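Local coordinates for possible sortase-like protein (Corynebacterium diphtheriae, PDB 5UUS), which is a sortase-like membrane protein that probably acts as a cysteine transpeptidase or hydrolase on cell-surface proteins, as other members of its family do, at residues Pro29-Thr34 and Thr114-Ser119; Glu39-Met44 and Ile57-Thr62; Val120-Pro125 and Met138-Pro143; Gln132-Ala137 and Gln145-Thr150. All coordinates share one frame; numbering follows the deposited sequence.

In the fold
The contacts form two groups, with interaction 4 across the chain's centre from both 1 and 2; interactions 1 to 3 reach the same mixed beta sheet. Interactions 1 and 2, with centres 13 Å apart, touch where T114 packs on F41 and A42; the hairpin of strands 40-45 and 54-59 falls, in sequence, between the two partners of interaction 1. Strand 117-123 then carries the chain from interaction 1 to interaction 3, about 24 Å away. Interactions 3 and 4 alternate along the sequence and lie 8 Å apart, F141 meeting I149 between them. Interaction 1 packs the N-terminal arm on a hairpin of the sheet, interaction 2 pairs two strands, and 3 and 4 attach a helical pair.

Interaction 1: Pro29-Thr34 and Thr114-Ser119; sequences PRKKLT and TRTSWS
K31 reaches across the turn between strands 109-114 and 117-123 and brings its ammonium group to two threonine hydroxyls. NZ donates to T114 OG1 at 3.2 Å and more weakly to T116 OG1, also 3.2 Å away. The chain leaves the backbone with CG between N and the carbonyl carbon (chi1 73°) and runs on extended, passing the T116 side chain at about a right angle. T114 OG1 is a busy atom: it also accepts from T116 N at 3.2 Å, making an ST turn, and shares a 2.9 Å hydrogen bond with S117 OG in which either hydroxyl could be the donor. These bonds hold the T114 hydroxyl to the turn's backbone and to the S117 side chain, and present it to the lysine.

Van der Waals contacts lie alongside. T116 CG2 packs against the backbone of P29 and R30, 3.5 Å from both P29 O and R30 CA, while R115 CB lies against K31 CB. P29 CB comes to 3.2 Å from R115 O, and R30 O rests 3.4 Å from R115 CB. The guanidinium of R30 turns elsewhere, toward R26 O.

Residues 29-34 belong to the loop before strand 40-45, and cross the outer end of the 109-114/117-123 hairpin. Beside that turn runs the end of strand 204-216, with K217 just beyond it bonded to the backbones of T114 and T116.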
loop_
_atom_site.group_PDB
_atom_site.type_symbol
_atom_site.label_atom_id
_atom_site.label_comp_id
_atom_site.label_asym_id
_atom_site.label_seq_id
_atom_site.Cartn_x
_atom_site.Cartn_y
_atom_site.Cartn_z
ATOM N N PRO A 29 -19.614 10.754 -5.583
ATOM C CA PRO A 29 -18.623 9.685 -5.409
ATOM C C PRO A 29 -19.184 8.595 -4.481
ATOM O O PRO A 29 -19.468 8.871 -3.321
ATOM C CB PRO A 29 -17.428 10.411 -4.783
ATOM C CG PRO A 29 -17.541 11.815 -5.290
ATOM C CD PRO A 29 -19.040 12.102 -5.419
ATOM N N ARG A 30 -19.359 7.383 -5.009
ATOM C CA ARG A 30 -19.987 6.259 -4.290
ATOM C C ARG A 30 -19.288 4.969 -4.680
ATOM O O ARG A 30 -18.781 4.882 -5.786
ATOM C CB ARG A 30 -21.460 6.137 -4.642
ATOM C CG ARG A 30 -22.298 7.326 -4.206
ATOM C CD ARG A 30 -23.732 7.212 -4.768
ATOM N NE ARG A 30 -24.490 8.374 -4.325
ATOM C CZ ARG A 30 -25.393 9.015 -5.055
ATOM N NH1 ARG A 30 -25.708 8.578 -6.280
ATOM N NH2 ARG A 30 -25.983 10.089 -4.536
ATOM N N LYS A 31 -19.272 3.966 -3.808
ATOM C CA LYS A 31 -18.645 2.708 -4.197
ATOM C C LYS A 31 -19.313 1.569 -3.461
ATOM O O LYS A 31 -19.952 1.784 -2.434
ATOM C CB LYS A 31 -17.140 2.738 -3.897
ATOM C CG LYS A 31 -16.835 2.629 -2.416
ATOM C CD LYS A 31 -15.322 2.756 -2.159
ATOM C CE LYS A 31 -15.035 2.785 -0.685
ATOM N NZ LYS A 31 -13.654 3.340 -0.375
ATOM N N LYS A 32 -19.178 0.357 -3.981
ATOM C CA LYS A 32 -19.663 -0.807 -3.242
ATOM C C LYS A 32 -18.790 -1.041 -2.012
ATOM O O LYS A 32 -17.593 -0.735 -2.026
ATOM C CB LYS A 32 -19.661 -2.053 -4.131
ATOM C CG LYS A 32 -20.145 -1.807 -5.512
ATOM C CD LYS A 32 -20.121 -3.093 -6.341
ATOM C CE LYS A 32 -20.692 -2.834 -7.720
ATOM N NZ LYS A 32 -20.639 -4.045 -8.586
ATOM N N LEU A 33 -19.375 -1.586 -0.950
ATOM C CA LEU A 33 -18.623 -1.867 0.271
ATOM C C LEU A 33 -17.568 -2.959 0.036
ATOM O O LEU A 33 -16.426 -2.836 0.478
ATOM C CB LEU A 33 -19.570 -2.285 1.397
ATOM C CG LEU A 33 -18.939 -2.885 2.653
ATOM C CD1 LEU A 33 -18.067 -1.877 3.348
ATOM C CD2 LEU A 33 -20.025 -3.396 3.602
ATOM N N THR A 34 -17.956 -4.021 -0.658
ATOM C CA THR A 34 -17.014 -5.072 -1.019
ATOM C C THR A 34 -16.766 -5.041 -2.520
ATOM O O THR A 34 -17.685 -5.271 -3.313
ATOM C CB THR A 34 -17.513 -6.463 -0.612
ATOM O OG1 THR A 34 -17.818 -6.469 0.793
ATOM C CG2 THR A 34 -16.442 -7.526 -0.927
ATOM N N THR A 114 -9.737 5.647 -4.355
ATOM C CA THR A 114 -10.912 4.835 -4.639
ATOM C C THR A 114 -12.012 5.719 -5.240
ATOM O O THR A 114 -11.823 6.921 -5.431
ATOM C CB THR A 114 -11.438 4.120 -3.381
ATOM O OG1 THR A 114 -12.106 5.061 -2.545
ATOM C CG2 THR A 114 -10.294 3.447 -2.623
ATOM N N ARG A 115 -13.169 5.142 -5.519
ATOM C CA ARG A 115 -14.280 5.970 -6.010
ATOM C C ARG A 115 -14.778 7.042 -5.000
ATOM O O ARG A 115 -15.403 8.019 -5.391
ATOM C CB ARG A 115 -15.421 5.069 -6.449
ATOM C CG ARG A 115 -15.052 4.218 -7.685
ATOM C CD ARG A 115 -16.196 3.274 -7.999
ATOM N NE ARG A 115 -15.990 2.372 -9.130
ATOM C CZ ARG A 115 -15.988 2.724 -10.420
ATOM N NH1 ARG A 115 -16.128 3.998 -10.793
ATOM N NH2 ARG A 115 -15.816 1.788 -11.353
ATOM N N THR A 116 -14.458 6.884 -3.717
ATOM C CA THR A 116 -14.912 7.826 -2.715
ATOM C C THR A 116 -13.798 8.523 -1.939
ATOM O O THR A 116 -14.093 9.382 -1.112
ATOM C CB THR A 116 -15.823 7.129 -1.673
ATOM O OG1 THR A 116 -15.094 6.062 -1.067
ATOM C CG2 THR A 116 -17.071 6.550 -2.314
ATOM N N SER A 117 -12.524 8.189 -2.176
ATOM C CA SER A 117 -11.510 8.664 -1.242
ATOM C C SER A 117 -10.102 8.760 -1.834
ATOM O O SER A 117 -9.813 8.187 -2.882
ATOM C CB SER A 117 -11.457 7.743 -0.022
ATOM O OG SER A 117 -10.876 6.490 -0.382
ATOM N N TRP A 118 -9.240 9.493 -1.129
ATOM C CA TRP A 118 -7.803 9.535 -1.414
ATOM C C TRP A 118 -7.084 9.073 -0.152
ATOM O O TRP A 118 -7.470 9.480 0.947
ATOM C CB TRP A 118 -7.336 10.953 -1.797
ATOM C CG TRP A 118 -7.765 11.422 -3.144
ATOM C CD1 TRP A 118 -8.849 12.239 -3.441
ATOM C CD2 TRP A 118 -7.126 11.134 -4.398
ATOM N NE1 TRP A 118 -8.909 12.454 -4.797
ATOM C CE2 TRP A 118 -7.871 11.789 -5.412
ATOM C CE3 TRP A 118 -5.998 10.380 -4.766
ATOM C CZ2 TRP A 118 -7.520 11.723 -6.766
ATOM C CZ3 TRP A 118 -5.639 10.318 -6.113
ATOM C CH2 TRP A 118 -6.399 10.988 -7.096
ATOM N N SER A 119 -6.066 8.213 -0.313
ATOM C CA SER A 119 -5.207 7.773 0.782
ATOM C C SER A 119 -3.755 8.041 0.388
ATOM O O SER A 119 -3.385 7.875 -0.776
ATOM C CB SER A 119 -5.386 6.275 1.084
ATOM O OG SER A 119 -6.728 5.954 1.348
#

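Interaction 2: Glu39-Met44 and Ile57-Thr62; sequences EAFARM and IVEGTT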
loop_
_atom_site.group_PDB
_atom_site.type_symbol
_atom_site.label_atom_id
_atom_site.label_comp_id
_atom_site.label_asym_id
_atom_site.label_seq_id
_atom_site.Cartn_x
_atom_site.Cartn_y
_atom_site.Cartn_z
ATOM N N GLU A 39 -12.701 -7.075 -10.614
ATOM C CA GLU A 39 -12.904 -5.741 -11.184
ATOM C C GLU A 39 -11.994 -4.701 -10.546
ATOM O O GLU A 39 -11.589 -4.854 -9.393
ATOM C CB GLU A 39 -14.369 -5.305 -11.020
ATOM C CG GLU A 39 -15.345 -6.229 -11.751
ATOM C CD GLU A 39 -15.060 -6.355 -13.253
ATOM O OE1 GLU A 39 -14.775 -5.329 -13.911
ATOM O OE2 GLU A 39 -15.124 -7.490 -13.779
ATOM N N ALA A 40 -11.690 -3.646 -11.304
ATOM C CA ALA A 40 -10.890 -2.529 -10.811
ATOM C C ALA A 40 -11.693 -1.703 -9.840
ATOM O O ALA A 40 -12.810 -1.317 -10.150
ATOM C CB ALA A 40 -10.414 -1.658 -11.959
ATOM N N PHE A 41 -11.147 -1.427 -8.665
ATOM C CA PHE A 41 -11.895 -0.622 -7.678
ATOM C C PHE A 41 -11.035 0.519 -7.151
ATOM O O PHE A 41 -11.488 1.324 -6.338
ATOM C CB PHE A 41 -12.365 -1.484 -6.505
ATOM C CG PHE A 41 -11.236 -2.017 -5.651
ATOM C CD1 PHE A 41 -10.534 -3.158 -6.038
ATOM C CD2 PHE A 41 -10.884 -1.383 -4.474
ATOM C CE1 PHE A 41 -9.482 -3.650 -5.274
ATOM C CE2 PHE A 41 -9.833 -1.867 -3.693
ATOM C CZ PHE A 41 -9.136 -3.009 -4.097
ATOM N N ALA A 42 -9.775 0.573 -7.588
ATOM C CA ALA A 42 -8.881 1.621 -7.104
ATOM C C ALA A 42 -7.760 1.891 -8.083
ATOM O O ALA A 42 -7.564 1.149 -9.046
ATOM C CB ALA A 42 -8.305 1.260 -5.737
ATOM N N ARG A 43 -7.045 2.979 -7.835
ATOM C CA ARG A 43 -5.935 3.365 -8.672
ATOM C C ARG A 43 -4.776 3.786 -7.784
ATOM O O ARG A 43 -4.983 4.482 -6.793
ATOM C CB ARG A 43 -6.338 4.492 -9.601
ATOM C CG ARG A 43 -5.255 4.906 -10.545
ATOM C CD ARG A 43 -5.777 5.950 -11.510
ATOM N NE ARG A 43 -6.863 5.449 -12.343
ATOM C CZ ARG A 43 -7.931 6.166 -12.676
ATOM N NH1 ARG A 43 -8.065 7.407 -12.222
ATOM N NH2 ARG A 43 -8.873 5.636 -13.449
ATOM N N MET A 44 -3.559 3.372 -8.135
ATOM C CA MET A 44 -2.401 3.786 -7.331
ATOM C C MET A 44 -1.381 4.574 -8.137
ATOM O O MET A 44 -1.172 4.314 -9.321
ATOM C CB MET A 44 -1.712 2.578 -6.661
ATOM C CG MET A 44 -1.130 1.527 -7.611
ATOM S SD MET A 44 -0.231 0.230 -6.680
ATOM C CE MET A 44 1.244 1.097 -6.168
ATOM N N ILE A 57 -6.088 -0.988 -9.633
ATOM C CA ILE A 57 -5.988 -2.134 -8.763
ATOM C C ILE A 57 -7.244 -2.948 -8.878
ATOM O O ILE A 57 -8.335 -2.406 -8.787
ATOM C CB ILE A 57 -5.750 -1.711 -7.321
ATOM C CG1 ILE A 57 -4.445 -0.904 -7.236
ATOM C CG2 ILE A 57 -5.708 -2.926 -6.411
ATOM C CD1 ILE A 57 -4.269 -0.177 -5.902
ATOM N N VAL A 58 -7.081 -4.247 -9.082
ATOM C CA VAL A 58 -8.199 -5.173 -9.255
ATOM C C VAL A 58 -8.436 -5.984 -7.965
ATOM O O VAL A 58 -7.503 -6.199 -7.185
ATOM C CB VAL A 58 -7.887 -6.096 -10.473
ATOM C CG1 VAL A 58 -8.520 -7.457 -10.354
ATOM C CG2 VAL A 58 -8.248 -5.393 -11.787
ATOM N N GLU A 59 -9.662 -6.440 -7.732
ATOM C CA GLU A 59 -9.955 -7.281 -6.568
ATOM C C GLU A 59 -9.649 -8.742 -6.844
ATOM O O GLU A 59 -10.276 -9.351 -7.709
ATOM C CB GLU A 59 -11.432 -7.132 -6.153
ATOM C CG GLU A 59 -11.857 -8.059 -5.015
ATOM C CD GLU A 59 -11.275 -7.650 -3.654
ATOM O OE1 GLU A 59 -10.497 -6.664 -3.585
ATOM O OE2 GLU A 59 -11.597 -8.316 -2.646
ATOM N N GLY A 60 -8.691 -9.311 -6.113
ATOM C CA GLY A 60 -8.252 -10.668 -6.360
ATOM C C GLY A 60 -6.787 -10.762 -6.806
ATOM O O GLY A 60 -6.235 -9.827 -7.397
ATOM N N THR A 61 -6.156 -11.896 -6.533
ATOM C CA THR A 61 -4.745 -12.058 -6.896
ATOM C C THR A 61 -4.496 -13.279 -7.770
ATOM O O THR A 61 -3.395 -13.832 -7.762
ATOM C CB THR A 61 -3.838 -12.160 -5.641
ATOM O OG1 THR A 61 -4.369 -13.124 -4.735
ATOM C CG2 THR A 61 -3.756 -10.852 -4.928
ATOM N N THR A 62 -5.503 -13.706 -8.523
ATOM C CA THR A 62 -5.308 -14.789 -9.475
ATOM C C THR A 62 -4.425 -14.295 -10.615
ATOM O O THR A 62 -4.207 -13.090 -10.779
ATOM C CB THR A 62 -6.632 -15.307 -10.063
ATOM O OG1 THR A 62 -7.132 -14.349 -11.006
ATOM C CG2 THR A 62 -7.656 -15.547 -8.962
#
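Strands 40-44 and 57-59 run antiparallel, their short axes 4.7 Å apart at 148°, with A40-V58 a non-hydrogen-bonded pair and A42-I57 a hydrogen-bonded one, and the register slips by one residue at a classic beta bulge in which F41 and A42 both face I57. Three backbone hydrogen bonds hold the pair: F41 N to I57 O at 3.0 Å, I57 N to A42 O at 2.7 Å, and E59 N to E39 O at 3.0 Å. The first is aimed almost straight at the carbonyl, whereas the other two donors stand above their carbonyl planes.

I57 makes the largest contribution. Its CD1 lies 3.8 Å from M44 CB, the two chains crossing at about a right angle, while CG2 touches F41 CE1 at 4.0 Å. The F41 ring leaves the backbone with CG between N and the carbonyl carbon (chi1 67°), which brings the ring's edge against the neighbouring strand, at the V58 carbonyl carbon. E59 OE1 approaches F41 CE1 obliquely at 3.6 Å, ring and carboxylate planes 77° apart; that oxygen is already bonded to H72 ND1. On the face shared by A40 and V58, A40 CB and V58 CG2 meet at 4.3 Å.

The hairpin is flanked by strand 109-114 alongside strand 40-45 and by strand 71-72 alongside strand 54-59, while F85 and V87 of strand 83-88 pack on I57.

Interaction 3: Val120-Pro125 and Met138-Pro143; sequences VYRVMP and MGCFTP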
loop_
_atom_site.group_PDB
_atom_site.type_symbol
_atom_site.label_atom_id
_atom_site.label_comp_id
_atom_site.label_asym_id
_atom_site.label_seq_id
_atom_site.Cartn_x
_atom_site.Cartn_y
_atom_site.Cartn_z
ATOM N N VAL A 120 -2.950 8.467 1.352
ATOM C CA VAL A 120 -1.522 8.576 1.131
ATOM C C VAL A 120 -0.848 7.658 2.113
ATOM O O VAL A 120 -1.038 7.805 3.325
ATOM C CB VAL A 120 -1.007 10.007 1.333
ATOM C CG1 VAL A 120 0.527 10.052 1.194
ATOM C CG2 VAL A 120 -1.695 10.946 0.342
ATOM N N TYR A 121 -0.082 6.713 1.582
ATOM C CA TYR A 121 0.818 5.893 2.385
ATOM C C TYR A 121 2.269 6.311 2.156
ATOM O O TYR A 121 2.616 6.805 1.089
ATOM C CB TYR A 121 0.662 4.421 2.043
ATOM C CG TYR A 121 -0.685 3.821 2.343
ATOM C CD1 TYR A 121 -1.721 3.892 1.411
ATOM C CD2 TYR A 121 -0.913 3.134 3.537
ATOM C CE1 TYR A 121 -2.970 3.311 1.677
ATOM C CE2 TYR A 121 -2.155 2.547 3.806
ATOM C CZ TYR A 121 -3.176 2.645 2.869
ATOM O OH TYR A 121 -4.401 2.059 3.109
ATOM N N ARG A 122 3.119 6.110 3.154
ATOM C CA ARG A 122 4.529 6.441 2.995
ATOM C C ARG A 122 5.404 5.259 3.392
ATOM O O ARG A 122 5.173 4.614 4.416
ATOM C CB ARG A 122 4.848 7.694 3.790
ATOM C CG ARG A 122 4.099 8.890 3.214
ATOM C CD ARG A 122 4.869 10.162 3.364
ATOM N NE ARG A 122 4.160 11.287 2.761
ATOM C CZ ARG A 122 4.590 11.953 1.698
ATOM N NH1 ARG A 122 5.749 11.632 1.117
ATOM N NH2 ARG A 122 3.877 12.957 1.227
ATOM N N VAL A 123 6.367 4.944 2.530
ATOM C CA VAL A 123 7.249 3.809 2.747
ATOM C C VAL A 123 7.921 3.910 4.117
ATOM O O VAL A 123 8.464 4.968 4.503
ATOM C CB VAL A 123 8.303 3.712 1.619
ATOM C CG1 VAL A 123 9.295 2.594 1.912
ATOM C CG2 VAL A 123 7.608 3.479 0.265
ATOM N N MET A 124 7.851 2.824 4.874
ATOM C CA MET A 124 8.410 2.815 6.225
ATOM C C MET A 124 9.937 2.697 6.216
ATOM O O MET A 124 10.511 2.314 5.208
ATOM C CB MET A 124 7.784 1.666 7.019
ATOM C CG MET A 124 6.281 2.008 7.426
ATOM S SD MET A 124 5.506 0.554 8.136
ATOM C CE MET A 124 6.454 0.324 9.644
ATOM N N PRO A 125 10.600 3.001 7.338
ATOM C CA PRO A 125 12.074 2.847 7.341
ATOM C C PRO A 125 12.575 1.448 6.931
ATOM O O PRO A 125 12.043 0.422 7.368
ATOM C CB PRO A 125 12.448 3.156 8.795
ATOM C CG PRO A 125 11.354 4.084 9.261
ATOM C CD PRO A 125 10.095 3.583 8.592
ATOM N N MET A 138 10.661 10.237 11.479
ATOM C CA MET A 138 10.294 11.615 11.812
ATOM C C MET A 138 10.250 12.539 10.597
ATOM O O MET A 138 9.732 13.638 10.678
ATOM C CB MET A 138 11.262 12.190 12.850
ATOM C CG MET A 138 11.012 11.677 14.254
ATOM S SD MET A 138 9.392 12.173 14.843
ATOM C CE MET A 138 9.459 13.935 14.542
ATOM N N GLY A 139 10.785 12.082 9.474
ATOM C CA GLY A 139 10.739 12.847 8.245
ATOM C C GLY A 139 9.356 12.970 7.610
ATOM O O GLY A 139 9.129 13.895 6.832
ATOM N N CYS A 140 8.433 12.059 7.916
ATOM C CA CYS A 140 7.112 12.120 7.274
ATOM C C CYS A 140 5.964 11.547 8.103
ATOM O O CYS A 140 4.817 11.679 7.717
ATOM C CB CYS A 140 7.149 11.398 5.922
ATOM S SG CYS A 140 7.619 9.675 6.032
ATOM N N PHE A 141 6.263 10.892 9.221
ATOM C CA PHE A 141 5.201 10.380 10.078
ATOM C C PHE A 141 4.976 11.300 11.281
ATOM O O PHE A 141 5.780 12.193 11.538
ATOM C CB PHE A 141 5.539 8.956 10.525
ATOM C CG PHE A 141 5.685 7.991 9.376
ATOM C CD1 PHE A 141 4.566 7.531 8.694
ATOM C CD2 PHE A 141 6.933 7.551 8.975
ATOM C CE1 PHE A 141 4.683 6.657 7.624
ATOM C CE2 PHE A 141 7.069 6.666 7.914
ATOM C CZ PHE A 141 5.933 6.203 7.244
ATOM N N THR A 142 3.892 11.082 12.023
ATOM C CA THR A 142 3.663 11.840 13.251
ATOM C C THR A 142 4.690 11.386 14.296
ATOM O O THR A 142 5.316 10.329 14.138
ATOM C CB THR A 142 2.235 11.649 13.768
ATOM O OG1 THR A 142 2.087 10.316 14.258
ATOM C CG2 THR A 142 1.213 11.864 12.621
ATOM N N PRO A 143 4.909 12.210 15.337
ATOM C CA PRO A 143 5.853 11.799 16.379
ATOM C C PRO A 143 5.366 10.526 17.042
ATOM O O PRO A 143 6.169 9.661 17.361
ATOM C CB PRO A 143 5.871 12.988 17.355
ATOM C CG PRO A 143 4.782 13.930 16.887
ATOM C CD PRO A 143 4.512 13.625 15.455
#
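F141 brings the rim of its ring against the end of strand 117-123, where the contact is closest. CZ lies 3.3 Å from R122 O, which stands in the ring plane at its edge, and 3.9 Å from R122 CB. The ring reaches this place because CG lies beside the backbone N, anti to the carbonyl carbon (chi1 -60°), turning the aromatic end toward the strand. C140 SG lies over one face of the neighbouring F141 ring, 3.6 Å above the plane and displaced toward the rim, while the ring's rim meets R122 O. M124 CG at 4.2 Å from F141 CZ and P125 CD at 4.4 Å from F141 CE2 approach obliquely and with less intimacy. I149 of helix 143-151 and M210 and T212 of strand 204-216 also pack on F141, completing the buried surroundings of the ring.

The side formed by R122 and C140 is less enclosed. R122 CD lies alongside the cysteine, 3.6 Å from C140 CB and 3.9 Å from C140 SG, while the guanidinium passes on to a salt bridge with E228 and a hydrogen bond to C107 O. These two partners probably fix the rotation of the charged group.

C140 is joined to C107 in a disulfide, which links the loop between helices 130-137 and 143-151 to the segment leading into strand 109-114, while the edge-on F141 ring packs that loop on the end of strand 117-123 in the sortase-like beta fold.

Interaction 4: Gln132-Ala137 and Gln145-Thr150; sequences QRYDEA and QAERIT. With EDO (1,2-ethanediol), chain G.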
loop_
_atom_site.group_PDB
_atom_site.type_symbol
_atom_site.label_atom_id
_atom_site.label_comp_id
_atom_site.label_asym_id
_atom_site.label_seq_id
_atom_site.Cartn_x
_atom_site.Cartn_y
_atom_site.Cartn_z
ATOM N N GLN A 132 18.381 5.797 14.192
ATOM C CA GLN A 132 18.324 6.131 12.774
ATOM C C GLN A 132 16.932 5.892 12.204
ATOM O O GLN A 132 16.457 6.653 11.370
ATOM C CB GLN A 132 19.350 5.332 11.988
ATOM C CG GLN A 132 19.353 5.658 10.510
ATOM C CD GLN A 132 20.404 4.862 9.775
ATOM O OE1 GLN A 132 20.814 3.793 10.229
ATOM N NE2 GLN A 132 20.862 5.384 8.643
ATOM N N ARG A 133 16.299 4.813 12.646
ATOM C CA ARG A 133 14.934 4.469 12.231
ATOM C C ARG A 133 13.964 5.577 12.650
ATOM O O ARG A 133 13.099 6.009 11.869
ATOM C CB ARG A 133 14.540 3.116 12.851
ATOM C CG ARG A 133 13.142 2.600 12.565
ATOM C CD ARG A 133 13.072 1.113 12.948
ATOM N NE ARG A 133 11.715 0.576 12.936
ATOM C CZ ARG A 133 11.094 0.094 11.865
ATOM N NH1 ARG A 133 11.706 0.106 10.689
ATOM N NH2 ARG A 133 9.840 -0.383 11.957
ATOM N N TYR A 134 14.140 6.051 13.880
ATOM C CA TYR A 134 13.315 7.114 14.420
ATOM C C TYR A 134 13.466 8.395 13.608
ATOM O O TYR A 134 12.488 9.004 13.186
ATOM C CB TYR A 134 13.685 7.383 15.878
ATOM C CG TYR A 134 12.824 8.452 16.525
ATOM C CD1 TYR A 134 13.308 9.734 16.720
ATOM C CD2 TYR A 134 11.517 8.174 16.925
ATOM C CE1 TYR A 134 12.525 10.703 17.314
ATOM C CE2 TYR A 134 10.728 9.135 17.520
ATOM C CZ TYR A 134 11.234 10.403 17.712
ATOM O OH TYR A 134 10.459 11.379 18.304
ATOM N N ASP A 135 14.710 8.802 13.398
ATOM C CA ASP A 135 14.988 10.005 12.644
ATOM C C ASP A 135 14.428 9.906 11.228
ATOM O O ASP A 135 13.923 10.887 10.683
ATOM C CB ASP A 135 16.494 10.272 12.594
ATOM C CG ASP A 135 17.087 10.568 13.962
ATOM O OD1 ASP A 135 16.357 11.063 14.856
ATOM O OD2 ASP A 135 18.300 10.312 14.128
ATOM N N GLU A 136 14.520 8.731 10.625
ATOM C CA GLU A 136 13.982 8.575 9.275
ATOM C C GLU A 136 12.453 8.658 9.285
ATOM O O GLU A 136 11.839 9.253 8.385
ATOM C CB GLU A 136 14.443 7.259 8.651
ATOM C CG GLU A 136 15.925 7.251 8.316
ATOM C CD GLU A 136 16.417 5.907 7.827
ATOM O OE1 GLU A 136 15.623 4.942 7.805
ATOM O OE2 GLU A 136 17.610 5.816 7.473
ATOM N N ALA A 137 11.849 8.074 10.311
ATOM C CA ALA A 137 10.405 8.067 10.428
ATOM C C ALA A 137 9.883 9.470 10.725
ATOM O O ALA A 137 8.814 9.868 10.240
ATOM C CB ALA A 137 9.976 7.084 11.490
ATOM N N GLN A 145 3.439 8.089 15.528
ATOM C CA GLN A 145 3.788 7.002 14.613
ATOM C C GLN A 145 5.282 6.652 14.671
ATOM O O GLN A 145 5.647 5.481 14.684
ATOM C CB GLN A 145 3.399 7.361 13.182
ATOM C CG GLN A 145 1.888 7.300 12.940
ATOM C CD GLN A 145 1.543 7.745 11.536
ATOM O OE1 GLN A 145 2.099 8.719 11.042
ATOM N NE2 GLN A 145 0.612 7.042 10.895
ATOM N N ALA A 146 6.140 7.666 14.709
ATOM C CA ALA A 146 7.577 7.412 14.760
ATOM C C ALA A 146 7.946 6.575 15.978
ATOM O O ALA A 146 8.833 5.702 15.895
ATOM C CB ALA A 146 8.346 8.712 14.758
ATOM N N GLU A 147 7.283 6.826 17.109
ATOM C CA GLU A 147 7.579 6.057 18.318
ATOM C C GLU A 147 7.123 4.631 18.170
ATOM O O GLU A 147 7.863 3.715 18.527
ATOM C CB GLU A 147 6.941 6.672 19.556
ATOM C CG GLU A 147 7.601 7.970 19.964
ATOM C CD GLU A 147 7.023 8.549 21.247
ATOM O OE1 GLU A 147 6.496 7.765 22.073
ATOM O OE2 GLU A 147 7.095 9.788 21.425
ATOM N N ARG A 148 5.913 4.440 17.648
ATOM C CA ARG A 148 5.410 3.087 17.386
ATOM C C ARG A 148 6.293 2.304 16.404
ATOM O O ARG A 148 6.521 1.114 16.576
ATOM C CB ARG A 148 3.985 3.147 16.839
ATOM C CG ARG A 148 3.009 3.887 17.715
ATOM C CD ARG A 148 1.593 3.661 17.177
ATOM N NE ARG A 148 1.127 2.325 17.544
ATOM C CZ ARG A 148 -0.032 1.787 17.173
ATOM N NH1 ARG A 148 -0.357 0.585 17.608
ATOM N NH2 ARG A 148 -0.862 2.440 16.367
ATOM N N ILE A 149 6.785 2.987 15.374
ATOM C CA ILE A 149 7.694 2.383 14.397
ATOM C C ILE A 149 9.031 2.014 15.025
ATOM O O ILE A 149 9.640 0.993 14.671
ATOM C CB ILE A 149 7.927 3.336 13.195
ATOM C CG1 ILE A 149 6.643 3.421 12.334
ATOM C CG2 ILE A 149 9.159 2.909 12.370
ATOM C CD1 ILE A 149 6.614 4.611 11.370
ATOM N N THR A 150 9.481 2.817 15.984
ATOM C CA THR A 150 10.809 2.582 16.557
ATOM C C THR A 150 10.800 1.615 17.756
ATOM O O THR A 150 11.669 0.750 17.838
ATOM C CB THR A 150 11.473 3.900 16.970
ATOM O OG1 THR A 150 11.408 4.821 15.876
ATOM C CG2 THR A 150 12.968 3.672 17.364
HETATM C C1 EDO G . 1.109 0.422 21.922
HETATM O O1 EDO G . 2.039 0.014 22.942
HETATM C C2 EDO G . 1.723 1.481 20.996
HETATM O O2 EDO G . 2.484 0.885 19.927
#
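The R133 guanidinium has I149 CG2 over one face, 3.2 Å above its plane and displaced toward the rim, whereas the Y134 ring meets T150 OG1 at its edge, in plane. At the R148 guanidinium, which forms salt bridges to E187 and D153, an ethanediol probably left from crystallisation lies at the edge, its O2 3.1 Å from R148 NE.

R133 grips the I149 carbonyl through NE at 2.7 Å and more weakly through NH2 at 3.0 Å. CG anti to the backbone N (chi1 179°) and an extended chain take the guanidinium across the I149 side chain; V157 O is a further acceptor for NH2. This pair of bonds occupies a carbonyl near the C-terminal end of helix 143-151.

T150 OG1 donates to A146 O at 2.7 Å, arriving on the opposite face of that carbonyl from T150 N, and also rests against Y134 CB. A137 and A146 meet between the helices, CB to CB at 4.0 Å, with the Y134 ring against A146, its CE2 3.7 Å from A146 CB.

Segments 132-137 and 145-150 run at 150°, their axes 8.9 Å apart at closest approach, an antiparallel helical hairpin closely packed through alanines and appended to the sortase-like beta fold.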